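Local coordinates for N-acetylglucosamine-6-phosphate deacetylase (Thermotoga maritima, PDB 1O12), which probably deacetylates N-acetylglucosamine 6-phosphate in carbohydrate metabolism, as a metal-dependent hydrolase of the NagA family with one divalent cation bound per subunit, at residues Lys103-Lys108 with Leu122-Glu127; Arg107-Tyr112 with Asp156-Met161; Val32-Gly37 with Ala351-Leu356; Ser329-Cys334 with Arg342-Glu347; Asp290-Pro293 with Thr299-Gly302. One frame throughout, in Å; residues are numbered along the deposited sequence.

Contact 1: residues Lys103-Lys108 with Leu122-Glu127. With FE (Fe (III) ion), chain C.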
# COMPACT_ATOMS: atom_id res chain seq x y z
N LYS A 103 34.16 9.50 14.82
CA LYS A 103 34.63 10.70 15.53
C LYS A 103 35.41 11.60 14.60
O LYS A 103 35.26 12.82 14.67
CB LYS A 103 35.52 10.35 16.72
CG LYS A 103 34.84 9.52 17.83
CD LYS A 103 35.32 9.99 19.22
CE LYS A 103 36.86 10.01 19.35
NZ LYS A 103 37.41 10.92 20.42
N GLU A 104 36.22 11.01 13.72
CA GLU A 104 37.02 11.77 12.77
C GLU A 104 36.16 12.43 11.69
O GLU A 104 36.43 13.55 11.27
CB GLU A 104 38.07 10.88 12.10
CG GLU A 104 39.02 11.63 11.13
CD GLU A 104 39.11 10.96 9.74
OE1 GLU A 104 39.72 11.54 8.81
OE2 GLU A 104 38.56 9.84 9.58
N ILE A 105 35.12 11.74 11.24
CA ILE A 105 34.27 12.32 10.22
C ILE A 105 33.43 13.46 10.82
O ILE A 105 33.28 14.52 10.21
CB ILE A 105 33.40 11.25 9.56
CG1 ILE A 105 34.30 10.36 8.70
CG2 ILE A 105 32.31 11.90 8.69
CD1 ILE A 105 33.74 9.05 8.34
N LEU A 106 32.92 13.24 12.04
CA LEU A 106 32.15 14.27 12.70
C LEU A 106 33.07 15.48 12.99
O LEU A 106 32.66 16.63 12.85
CB LEU A 106 31.55 13.73 14.00
CG LEU A 106 30.40 12.73 13.81
CD1 LEU A 106 29.97 12.17 15.16
CD2 LEU A 106 29.20 13.42 13.10
N ARG A 107 34.32 15.21 13.34
CA ARG A 107 35.27 16.26 13.67
C ARG A 107 35.64 17.14 12.48
O ARG A 107 35.70 18.36 12.60
CB ARG A 107 36.53 15.64 14.29
CG ARG A 107 37.55 16.61 14.83
CD ARG A 107 38.67 15.85 15.56
NE ARG A 107 39.35 14.87 14.70
CZ ARG A 107 39.38 13.55 14.92
NH1 ARG A 107 38.77 13.00 15.98
NH2 ARG A 107 40.02 12.77 14.04
N LYS A 108 35.89 16.52 11.33
CA LYS A 108 36.24 17.28 10.15
C LYS A 108 35.06 18.04 9.54
O LYS A 108 35.22 19.11 8.93
CB LYS A 108 36.85 16.37 9.11
CG LYS A 108 38.23 15.83 9.47
CD LYS A 108 38.80 15.10 8.24
CE LYS A 108 40.15 14.45 8.51
NZ LYS A 108 40.81 14.07 7.21
N LEU A 122 24.87 20.59 6.01
CA LEU A 122 24.14 20.76 7.25
C LEU A 122 24.81 19.92 8.33
O LEU A 122 24.80 20.25 9.50
CB LEU A 122 22.72 20.28 7.09
CG LEU A 122 21.57 20.88 7.93
CD1 LEU A 122 20.73 19.76 8.51
CD2 LEU A 122 22.07 21.81 8.99
N GLY A 123 25.38 18.81 7.92
CA GLY A 123 26.02 17.95 8.89
C GLY A 123 26.26 16.55 8.36
O GLY A 123 26.49 16.33 7.16
N VAL A 124 26.16 15.59 9.28
CA VAL A 124 26.43 14.22 8.94
C VAL A 124 25.27 13.29 9.23
O VAL A 124 24.65 13.38 10.28
CB VAL A 124 27.68 13.74 9.70
CG1 VAL A 124 27.84 12.21 9.58
CG2 VAL A 124 28.89 14.46 9.13
N HIS A 125 24.99 12.41 8.27
CA HIS A 125 23.93 11.41 8.42
C HIS A 125 24.65 10.09 8.66
O HIS A 125 25.41 9.59 7.79
CB HIS A 125 23.05 11.32 7.16
CG HIS A 125 22.05 10.21 7.18
ND1 HIS A 125 21.12 10.03 6.18
CD2 HIS A 125 21.86 9.19 8.06
CE1 HIS A 125 20.40 8.95 6.44
NE2 HIS A 125 20.83 8.42 7.57
N LEU A 126 24.45 9.58 9.87
CA LEU A 126 25.09 8.34 10.29
C LEU A 126 24.19 7.15 9.98
O LEU A 126 23.26 6.83 10.74
CB LEU A 126 25.43 8.41 11.79
CG LEU A 126 26.39 9.50 12.31
CD1 LEU A 126 26.37 9.55 13.82
CD2 LEU A 126 27.80 9.23 11.85
N GLU A 127 24.46 6.53 8.83
CA GLU A 127 23.72 5.36 8.38
C GLU A 127 24.49 4.17 8.91
O GLU A 127 25.54 3.82 8.39
CB GLU A 127 23.67 5.28 6.85
CG GLU A 127 22.52 4.41 6.33
CD GLU A 127 22.76 3.89 4.93
OE1 GLU A 127 23.05 4.67 4.00
OE2 GLU A 127 22.67 2.67 4.76
FE FE C . 21.53 1.67 3.17

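Contact 2: residues Arg107-Tyr112 with Asp156-Met161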
# COMPACT_ATOMS: atom_id res chain seq x y z
N ARG A 107 34.32 15.21 13.34
CA ARG A 107 35.27 16.26 13.67
C ARG A 107 35.64 17.14 12.48
O ARG A 107 35.70 18.36 12.60
CB ARG A 107 36.53 15.64 14.29
CG ARG A 107 37.55 16.61 14.83
CD ARG A 107 38.67 15.85 15.56
NE ARG A 107 39.35 14.87 14.70
CZ ARG A 107 39.38 13.55 14.92
NH1 ARG A 107 38.77 13.00 15.98
NH2 ARG A 107 40.02 12.77 14.04
N LYS A 108 35.89 16.52 11.33
CA LYS A 108 36.24 17.28 10.15
C LYS A 108 35.06 18.04 9.54
O LYS A 108 35.22 19.11 8.93
CB LYS A 108 36.85 16.37 9.11
CG LYS A 108 38.23 15.83 9.47
CD LYS A 108 38.80 15.10 8.24
CE LYS A 108 40.15 14.45 8.51
NZ LYS A 108 40.81 14.07 7.21
N ALA A 109 33.86 17.49 9.71
CA ALA A 109 32.69 18.17 9.18
C ALA A 109 32.45 19.41 10.07
O ALA A 109 32.12 20.50 9.57
CB ALA A 109 31.46 17.23 9.21
N ARG A 110 32.64 19.23 11.38
CA ARG A 110 32.49 20.32 12.35
C ARG A 110 33.47 21.45 12.01
O ARG A 110 33.10 22.62 12.05
CB ARG A 110 32.76 19.82 13.78
CG ARG A 110 32.56 20.87 14.93
CD ARG A 110 33.45 20.52 16.16
NE ARG A 110 34.88 20.54 15.82
CZ ARG A 110 35.85 19.98 16.54
NH1 ARG A 110 35.58 19.36 17.67
NH2 ARG A 110 37.10 20.02 16.10
N ASP A 111 34.71 21.10 11.68
CA ASP A 111 35.71 22.10 11.34
C ASP A 111 35.37 22.73 9.99
O ASP A 111 35.61 23.93 9.76
CB ASP A 111 37.12 21.50 11.26
CG ASP A 111 37.64 20.98 12.60
OD1 ASP A 111 37.14 21.40 13.67
OD2 ASP A 111 38.57 20.15 12.57
N TYR A 112 34.86 21.90 9.09
CA TYR A 112 34.50 22.37 7.77
C TYR A 112 33.34 23.35 7.86
O TYR A 112 33.28 24.32 7.11
CB TYR A 112 34.11 21.19 6.89
CG TYR A 112 33.78 21.62 5.48
CD1 TYR A 112 34.79 21.80 4.54
CD2 TYR A 112 32.46 21.91 5.10
CE1 TYR A 112 34.52 22.24 3.27
CE2 TYR A 112 32.17 22.35 3.82
CZ TYR A 112 33.20 22.52 2.90
OH TYR A 112 32.96 22.94 1.59
N ASP A 156 26.86 13.64 18.40
CA ASP A 156 26.27 14.94 18.63
C ASP A 156 26.63 15.83 17.43
O ASP A 156 27.21 15.35 16.45
CB ASP A 156 26.86 15.53 19.93
CG ASP A 156 26.01 16.67 20.53
OD1 ASP A 156 26.26 17.04 21.71
OD2 ASP A 156 25.10 17.20 19.83
N SER A 157 26.30 17.11 17.51
CA SER A 157 26.59 18.02 16.41
C SER A 157 28.03 17.74 16.04
O SER A 157 28.88 17.62 16.92
CB SER A 157 26.41 19.47 16.86
OG SER A 157 26.18 20.32 15.75
N PRO A 158 28.34 17.68 14.74
CA PRO A 158 27.42 17.88 13.62
C PRO A 158 26.59 16.70 13.07
O PRO A 158 26.20 16.70 11.91
CB PRO A 158 28.33 18.49 12.55
CG PRO A 158 29.59 17.72 12.74
CD PRO A 158 29.74 17.66 14.27
N ALA A 159 26.31 15.70 13.89
CA ALA A 159 25.45 14.62 13.40
C ALA A 159 24.07 15.29 13.29
O ALA A 159 23.70 16.10 14.15
CB ALA A 159 25.40 13.48 14.41
N LYS A 160 23.32 14.95 12.25
CA LYS A 160 22.01 15.55 12.08
C LYS A 160 20.94 14.51 11.90
O LYS A 160 19.77 14.78 12.13
CB LYS A 160 22.01 16.48 10.87
CG LYS A 160 22.85 17.74 11.10
CD LYS A 160 22.30 18.59 12.24
CE LYS A 160 23.26 19.73 12.63
NZ LYS A 160 22.83 20.53 13.82
N MSE A 161 21.35 13.32 11.50
CA MSE A 161 20.41 12.25 11.24
C MSE A 161 21.07 10.91 11.53
O MSE A 161 22.28 10.77 11.42
CB MSE A 161 19.94 12.31 9.80
CG MSE A 161 18.86 11.34 9.48
SE MSE A 161 18.08 11.62 7.73
CE MSE A 161 16.94 13.17 8.09

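Contact 3: residues Val32-Gly37 with Ala351-Leu356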
# COMPACT_ATOMS: atom_id res chain seq x y z
N VAL A 32 10.65 37.30 -7.72
CA VAL A 32 11.10 37.07 -6.35
C VAL A 32 12.25 38.04 -6.06
O VAL A 32 13.15 38.23 -6.88
CB VAL A 32 11.59 35.59 -6.11
CG1 VAL A 32 12.10 35.43 -4.67
CG2 VAL A 32 10.46 34.61 -6.37
N GLU A 33 12.19 38.66 -4.89
CA GLU A 33 13.17 39.64 -4.46
C GLU A 33 14.01 39.14 -3.30
O GLU A 33 13.48 38.77 -2.24
CB GLU A 33 12.45 40.92 -4.05
CG GLU A 33 13.19 42.19 -4.39
CD GLU A 33 12.30 43.42 -4.19
OE1 GLU A 33 11.94 43.72 -3.02
OE2 GLU A 33 11.95 44.07 -5.21
N ILE A 34 15.32 39.16 -3.51
CA ILE A 34 16.32 38.71 -2.56
C ILE A 34 17.20 39.83 -2.02
O ILE A 34 17.85 40.54 -2.78
CB ILE A 34 17.23 37.69 -3.21
CG1 ILE A 34 16.39 36.60 -3.87
CG2 ILE A 34 18.19 37.15 -2.19
CD1 ILE A 34 17.19 35.54 -4.56
N GLU A 35 17.21 39.96 -0.69
CA GLU A 35 18.00 40.97 0.01
C GLU A 35 18.96 40.24 0.97
O GLU A 35 18.54 39.63 1.95
CB GLU A 35 17.06 41.92 0.79
CG GLU A 35 17.72 43.14 1.48
CD GLU A 35 16.71 44.23 1.92
OE1 GLU A 35 15.78 43.90 2.70
OE2 GLU A 35 16.83 45.40 1.48
N GLU A 36 20.24 40.29 0.66
CA GLU A 36 21.27 39.64 1.46
C GLU A 36 20.78 38.28 1.99
O GLU A 36 20.44 38.13 3.17
CB GLU A 36 21.70 40.54 2.62
CG GLU A 36 23.11 40.24 3.12
CD GLU A 36 23.58 41.18 4.22
OE1 GLU A 36 22.95 41.19 5.31
OE2 GLU A 36 24.58 41.91 3.99
N GLY A 37 20.73 37.31 1.09
CA GLY A 37 20.33 35.96 1.44
C GLY A 37 18.94 35.71 1.98
O GLY A 37 18.63 34.61 2.43
N ALA A 351 17.08 32.65 1.08
CA ALA A 351 17.13 32.55 -0.37
C ALA A 351 17.98 31.39 -0.91
O ALA A 351 19.01 31.60 -1.54
CB ALA A 351 17.59 33.87 -0.99
N ASP A 352 17.58 30.15 -0.63
CA ASP A 352 18.28 28.99 -1.20
C ASP A 352 17.31 28.61 -2.33
O ASP A 352 16.18 28.14 -2.08
CB ASP A 352 18.44 27.85 -0.18
CG ASP A 352 19.51 28.16 0.89
OD1 ASP A 352 20.26 29.15 0.73
OD2 ASP A 352 19.60 27.40 1.90
N LEU A 353 17.73 28.84 -3.57
CA LEU A 353 16.85 28.59 -4.70
C LEU A 353 17.52 27.91 -5.88
O LEU A 353 18.74 27.92 -6.00
CB LEU A 353 16.29 29.91 -5.19
CG LEU A 353 15.66 30.85 -4.18
CD1 LEU A 353 15.77 32.29 -4.68
CD2 LEU A 353 14.21 30.44 -3.96
N VAL A 354 16.70 27.30 -6.73
CA VAL A 354 17.22 26.68 -7.93
C VAL A 354 16.33 27.10 -9.11
O VAL A 354 15.10 27.02 -9.04
CB VAL A 354 17.28 25.14 -7.83
CG1 VAL A 354 15.90 24.56 -7.49
CG2 VAL A 354 17.83 24.55 -9.13
N LEU A 355 16.96 27.57 -10.17
CA LEU A 355 16.23 27.95 -11.38
C LEU A 355 16.41 26.83 -12.40
O LEU A 355 17.52 26.33 -12.57
CB LEU A 355 16.78 29.26 -11.95
CG LEU A 355 15.93 29.83 -13.08
CD1 LEU A 355 14.63 30.44 -12.50
CD2 LEU A 355 16.74 30.89 -13.84
N LEU A 356 15.33 26.44 -13.08
CA LEU A 356 15.38 25.35 -14.05
C LEU A 356 14.69 25.68 -15.37
O LEU A 356 13.90 26.62 -15.43
CB LEU A 356 14.72 24.12 -13.46
CG LEU A 356 15.09 23.84 -12.00
CD1 LEU A 356 14.16 24.58 -11.04
CD2 LEU A 356 15.04 22.34 -11.77

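Contact 4: residues Ser329-Cys334 with Arg342-Glu347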
# COMPACT_ATOMS: atom_id res chain seq x y z
N SER A 329 11.35 17.20 -2.98
CA SER A 329 12.75 17.54 -3.23
C SER A 329 13.37 18.47 -2.20
O SER A 329 14.58 18.59 -2.15
CB SER A 329 12.95 18.12 -4.63
OG SER A 329 12.27 19.36 -4.76
N SER A 330 12.57 19.15 -1.38
CA SER A 330 13.17 20.01 -0.36
C SER A 330 12.32 20.28 0.89
O SER A 330 12.78 20.08 2.00
CB SER A 330 13.62 21.36 -0.96
OG SER A 330 12.54 22.27 -1.12
N TYR A 331 11.09 20.73 0.70
CA TYR A 331 10.24 21.06 1.84
C TYR A 331 10.07 19.94 2.88
O TYR A 331 10.20 20.20 4.08
CB TYR A 331 8.86 21.54 1.36
CG TYR A 331 7.97 21.98 2.48
CD1 TYR A 331 8.29 23.10 3.25
CD2 TYR A 331 6.82 21.27 2.79
CE1 TYR A 331 7.49 23.50 4.32
CE2 TYR A 331 6.00 21.66 3.85
CZ TYR A 331 6.35 22.77 4.61
OH TYR A 331 5.54 23.15 5.65
N ASN A 332 9.78 18.72 2.45
CA ASN A 332 9.61 17.64 3.41
C ASN A 332 10.86 17.45 4.30
O ASN A 332 10.73 17.32 5.51
CB ASN A 332 9.21 16.34 2.70
CG ASN A 332 7.80 16.42 2.06
OD1 ASN A 332 6.98 17.26 2.44
ND2 ASN A 332 7.52 15.52 1.10
N SER A 333 12.06 17.47 3.73
CA SER A 333 13.26 17.29 4.54
C SER A 333 13.42 18.46 5.48
O SER A 333 13.75 18.30 6.64
CB SER A 333 14.53 17.23 3.68
OG SER A 333 14.44 16.24 2.69
N CYS A 334 13.19 19.65 4.95
CA CYS A 334 13.32 20.84 5.75
C CYS A 334 12.45 20.72 6.99
O CYS A 334 12.87 21.09 8.07
CB CYS A 334 12.93 22.09 4.95
SG CYS A 334 14.18 22.65 3.78
N ARG A 342 13.74 27.43 5.24
CA ARG A 342 14.29 26.84 4.03
C ARG A 342 13.13 26.07 3.39
O ARG A 342 12.08 25.93 4.01
CB ARG A 342 15.41 25.87 4.41
CG ARG A 342 16.73 26.08 3.73
CD ARG A 342 17.41 27.34 4.20
NE ARG A 342 17.81 27.30 5.60
CZ ARG A 342 18.72 26.47 6.11
NH1 ARG A 342 19.32 25.59 5.31
NH2 ARG A 342 19.03 26.52 7.40
N GLY A 343 13.30 25.60 2.16
CA GLY A 343 12.27 24.83 1.48
C GLY A 343 11.05 25.63 1.08
O GLY A 343 9.97 25.09 0.86
N ARG A 344 11.22 26.94 0.98
CA ARG A 344 10.12 27.81 0.63
C ARG A 344 10.60 28.97 -0.23
O ARG A 344 11.79 29.29 -0.28
CB ARG A 344 9.51 28.40 1.91
CG ARG A 344 8.90 27.38 2.89
CD ARG A 344 7.62 26.80 2.32
NE ARG A 344 6.59 27.81 2.03
CZ ARG A 344 5.92 28.53 2.94
NH1 ARG A 344 6.16 28.37 4.24
NH2 ARG A 344 4.97 29.38 2.54
N ILE A 345 9.64 29.57 -0.92
CA ILE A 345 9.86 30.76 -1.71
C ILE A 345 8.73 31.63 -1.20
O ILE A 345 7.70 31.77 -1.86
CB ILE A 345 9.66 30.60 -3.23
CG1 ILE A 345 10.70 29.64 -3.81
CG2 ILE A 345 9.83 31.99 -3.89
CD1 ILE A 345 10.70 29.58 -5.35
N ALA A 346 8.94 32.18 -0.02
CA ALA A 346 7.98 33.05 0.65
C ALA A 346 8.73 34.15 1.40
O ALA A 346 9.85 33.97 1.87
CB ALA A 346 7.12 32.22 1.63
N GLU A 347 8.10 35.31 1.53
CA GLU A 347 8.72 36.41 2.23
C GLU A 347 9.13 36.05 3.66
O GLU A 347 8.36 35.48 4.42
CB GLU A 347 7.77 37.59 2.23
CG GLU A 347 7.82 38.31 0.90
CD GLU A 347 6.67 39.26 0.67
OE1 GLU A 347 6.20 39.85 1.68
OE2 GLU A 347 6.25 39.41 -0.51

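Contact 5: residues Asp290-Pro293 with Thr299-Gly302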
# COMPACT_ATOMS: atom_id res chain seq x y z
N ASP A 290 26.70 -0.26 -16.15
CA ASP A 290 25.59 0.56 -16.62
C ASP A 290 25.04 1.51 -15.57
O ASP A 290 23.84 1.76 -15.51
CB ASP A 290 24.45 -0.32 -17.12
CG ASP A 290 24.62 -0.72 -18.57
OD1 ASP A 290 24.65 0.19 -19.43
OD2 ASP A 290 24.71 -1.94 -18.84
N GLY A 291 25.92 2.04 -14.72
CA GLY A 291 25.47 2.99 -13.72
C GLY A 291 24.93 2.36 -12.46
O GLY A 291 24.78 3.04 -11.44
N VAL A 292 24.63 1.07 -12.52
CA VAL A 292 24.11 0.37 -11.36
C VAL A 292 25.25 -0.26 -10.56
O VAL A 292 25.90 -1.20 -11.00
CB VAL A 292 23.13 -0.73 -11.78
CG1 VAL A 292 22.52 -1.39 -10.54
CG2 VAL A 292 22.07 -0.15 -12.70
N PRO A 293 25.51 0.30 -9.38
CA PRO A 293 26.59 -0.28 -8.58
C PRO A 293 26.07 -1.38 -7.67
O PRO A 293 25.05 -1.21 -6.98
CB PRO A 293 27.12 0.93 -7.80
CG PRO A 293 25.86 1.70 -7.52
CD PRO A 293 25.06 1.59 -8.82
N THR A 299 23.99 -7.53 -4.63
CA THR A 299 23.32 -6.53 -3.79
C THR A 299 23.55 -5.10 -4.28
O THR A 299 24.69 -4.71 -4.56
CB THR A 299 23.84 -6.58 -2.34
OG1 THR A 299 23.73 -7.92 -1.85
CG2 THR A 299 23.04 -5.63 -1.45
N LEU A 300 22.48 -4.31 -4.36
CA LEU A 300 22.66 -2.92 -4.76
C LEU A 300 23.57 -2.26 -3.73
O LEU A 300 23.44 -2.52 -2.53
CB LEU A 300 21.32 -2.18 -4.80
CG LEU A 300 20.39 -2.56 -5.96
CD1 LEU A 300 19.02 -1.92 -5.74
CD2 LEU A 300 21.01 -2.16 -7.31
N ALA A 301 24.50 -1.44 -4.20
CA ALA A 301 25.43 -0.74 -3.32
C ALA A 301 25.35 0.78 -3.51
O ALA A 301 26.34 1.40 -3.90
CB ALA A 301 26.85 -1.22 -3.60
N GLY A 302 24.18 1.37 -3.23
CA GLY A 302 24.01 2.80 -3.40
C GLY A 302 23.49 3.07 -4.81
O GLY A 302 22.83 2.21 -5.38

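Contact 1: residues Lys103-Lys108 with Leu122-Glu127
Leu-106 lays one methyl against the isopropyl group of Val-124, and this is the main touch between helix 103-108 and strand 122-127. Its CD2 lies 3.7 Å from Val-124 CB and only slightly farther from both CG1 and CG2, so it sits over the branch point rather than against one methyl. CG of Leu-106 is anti to the carbonyl carbon (chi1 -72°), a setting that swings the end of the side chain toward the strand although its CB does not head there. Beside it, Ile-105 offers CG2 to Val-124 CG2 at a looser 4.3 Å. Val-124 thus points at the helix between two neighbouring side chains, and Ala-109 one turn on also touches it, while Ala-159 of the adjacent strand meets Leu-106. On a side of the helix turned from the strand, Lys-108 NZ and Glu-104 OE1 form a salt bridge of 3.2 Å, one turn apart.

His-125, which follows Val-124 in the strand, points away from the helix; its ND1 is hydrogen-bonded to Pro-60 O and its NE2 to Thr-163 OG1. At the end of the strand Glu-127 reaches the iron (III) ion through OE2 at 2.2 Å. OE1 stays 3.5 Å from the metal and hydrogen-bonds to His-61 NE2 instead; His-188 and His-209 are the other protein ligands. Helix outside, metal ligand at the C-terminal strand end: this is the beta-alpha-beta unit of an amidohydrolase TIM barrel, strand 87-93, helix 99-115 and strand 121-127.

Contact 2: residues Arg107-Tyr112 with Asp156-Met161
With CG of Arg-110 anti to the backbone N (chi1 -177°), the chain of this arginine runs off from Pro-158 and leaves its root to make the contact: Arg-110 CB lies 3.7 Å from Pro-158 CD. A further bend at chi3 (61°) folds the guanidinium back to Asp-111. There NE and NH2 grip the single oxygen OD1 side-on, NH2 holding the shorter bond at 2.8 Å; OD1 lies in the guanidinium plane, yet NE meets it from above the plane of the carboxylate. The charged group is thereby tied to its own helix.

From the other segment it is the proline ring that makes the contact. Its CG comes within 3.7 Å of the backbone N of Arg-110 and within 4.0 Å of Ala-109 CB. A cis peptide bond precedes Pro-158, and Ala-159 N bonds to Asp-156 O at 2.7 Å, making a type VI turn that presents the ring to the helix. Asp-156 OD2 accepts from Ser-157 N at 2.6 Å, fastening the start of the turn. Phe-75 also packs on Ala-109. Joined here are a helix on the outside of the TIM barrel, 99-115, and the turn leading into the barrel strand 159-164.

Contact 3: residues Val32-Gly37 with Ala351-Leu356
The peptide carbonyl of Gly-37 is met by the N-H of Ala-351 from above its plane, 53° out of it. The bond is nearly linear at the hydrogen (175°), with 2.8 Å from Ala-351 N to Gly-37 O. It joins two distant parts of the chain in the small beta domain that accompanies the barrel in the NagA family: the turn after strand 26-35, and the lead into strand 353-356. Gly-37 takes up a positive phi in that turn.

Next to this backbone bond lies an apolar cluster built on Ile-34, whose side chain points at the other segment. Its CG2 touches Ala-351 CB at 3.5 Å, and CG1 and CD1 also lie near that methyl, so the alanine is held against the flank of the isoleucine. Replacing Ile-34 by an alanine would probably open a gap between the strands and leave both Ala-351 and Leu-353 without their mate. Nearby, Ile-39 touches Ala-351, and Ile-345 packs on Val-32 and Leu-353. Ile-34 and Leu-353 approach tip to tip: the leucine's CG, set anti to its carbonyl carbon (chi1 -50°), directs Leu-353 CD1 to 3.5 Å from Ile-34 CD1.

Contact 4: residues Ser329-Cys334 with Arg342-Glu347
Helix 322-336 of the barrel domain receives the connection that follows it in the chain, the one that runs on to strand 353-356, and Gly-343 is where the two come closest, its CA 4.3 Å from that of Tyr-331. The absence of a side chain is what permits this. A CB on Gly-343 would point at the helix and fall 2.9 Å from Cys-334 SG, a clash, and the backbone adopts a positive phi of 70° as well. Cys-334 SG lies 3.5 Å from both Gly-343 N and Arg-342 CB, so the sulfur packs directly against the backbone at the glycine. From the preceding turn Ser-330 OG rests 3.7 Å from Gly-343 CA.

The helix has a wider pi-type turn at 329-331. Ser-330 and Ser-333 pack on Val-58 of strand 52-59, whereas Tyr-331 touches the connection as well as Pro-23 and Ile-24. With its CG anti to the backbone N (chi1 -176°), the ring is set alongside Arg-344, both pointing the same way, with ring and guanidinium planes 85° apart. The touching atom of the arginine is CD, 3.9 Å from Tyr-331 CE1, and the approach to the ring is oblique. Gly-343 O comes to 3.5 Å from Tyr-331 CD1, also obliquely. With an alanine at Tyr-331, the aliphatic part of Arg-344 would probably lose its flanking ring and a gap would open beside Pro-23 and Ile-24. The charged end of Arg-344 is held elsewhere, its NE forming a salt bridge with Asp-22 OD1, the same oxygen that accepts from Ile-345 N.

Contact 5: residues Asp290-Pro293 with Thr299-Gly302
Val-292 and Leu-300 meet at a slant, one methyl from each: Val-292 CG1 lies 3.6 Å from Leu-300 CD2. The leucine gets there because its CG is anti to the carbonyl carbon (chi1 -73°), which brings the branched end to the valine. The same CD2 passes 4.2 Å from Pro-293 O. Val-243 touches both side chains, and Leu-300 lies against His-244 too.

Pro-293 is turned otherwise, presenting its ring to backbone oxygens. Its CG sits 3.7 Å from Ala-301 O and equally far from Gly-302 O, while Val-286 and Val-288 of strand 285-289 pack on the ring. Pro-293 belongs to an outer strand of a three-stranded antiparallel sheet, and 299-302 is the loop running from that sheet toward helix 307-318. Leu-300, Ala-301 and Gly-302 are predicted to bind substrate, and the nearest atoms of Gly-302 and the side chain of Asp-267, the predicted proton donor or acceptor, are about 3 Å apart. Strand and loop are joined through the backbone: Ala-301 N donates to Pro-293 O at 2.8 Å, nearly straight (167°), from 36° above the carbonyl plane. Ala-301 CB lies 3.8 Å from that same oxygen.

In the fold
Contacts 1 and 2 lie 5 Å apart between centres and share Arg-107 and Lys-108 of helix 99-115, which packs in turn on strand 121-127 and on the turn leading into its neighbour 159-164. Contact 3 unites residues over 300 positions apart, so almost the whole barrel chain, with the other four contacts, runs between its two segments. Contact 5 comes after contacts 1 and 2 and before contact 4. Contacts 3 and 4 touch, 12 Å between centres, because the connection leaving helix 322-336 packs on the beta domain before entering strand 353-356. The centre of contact 5 lies about 35 Å from that of contact 3, on the opposite side of the chain's centre, placing the predicted substrate loop far from that domain.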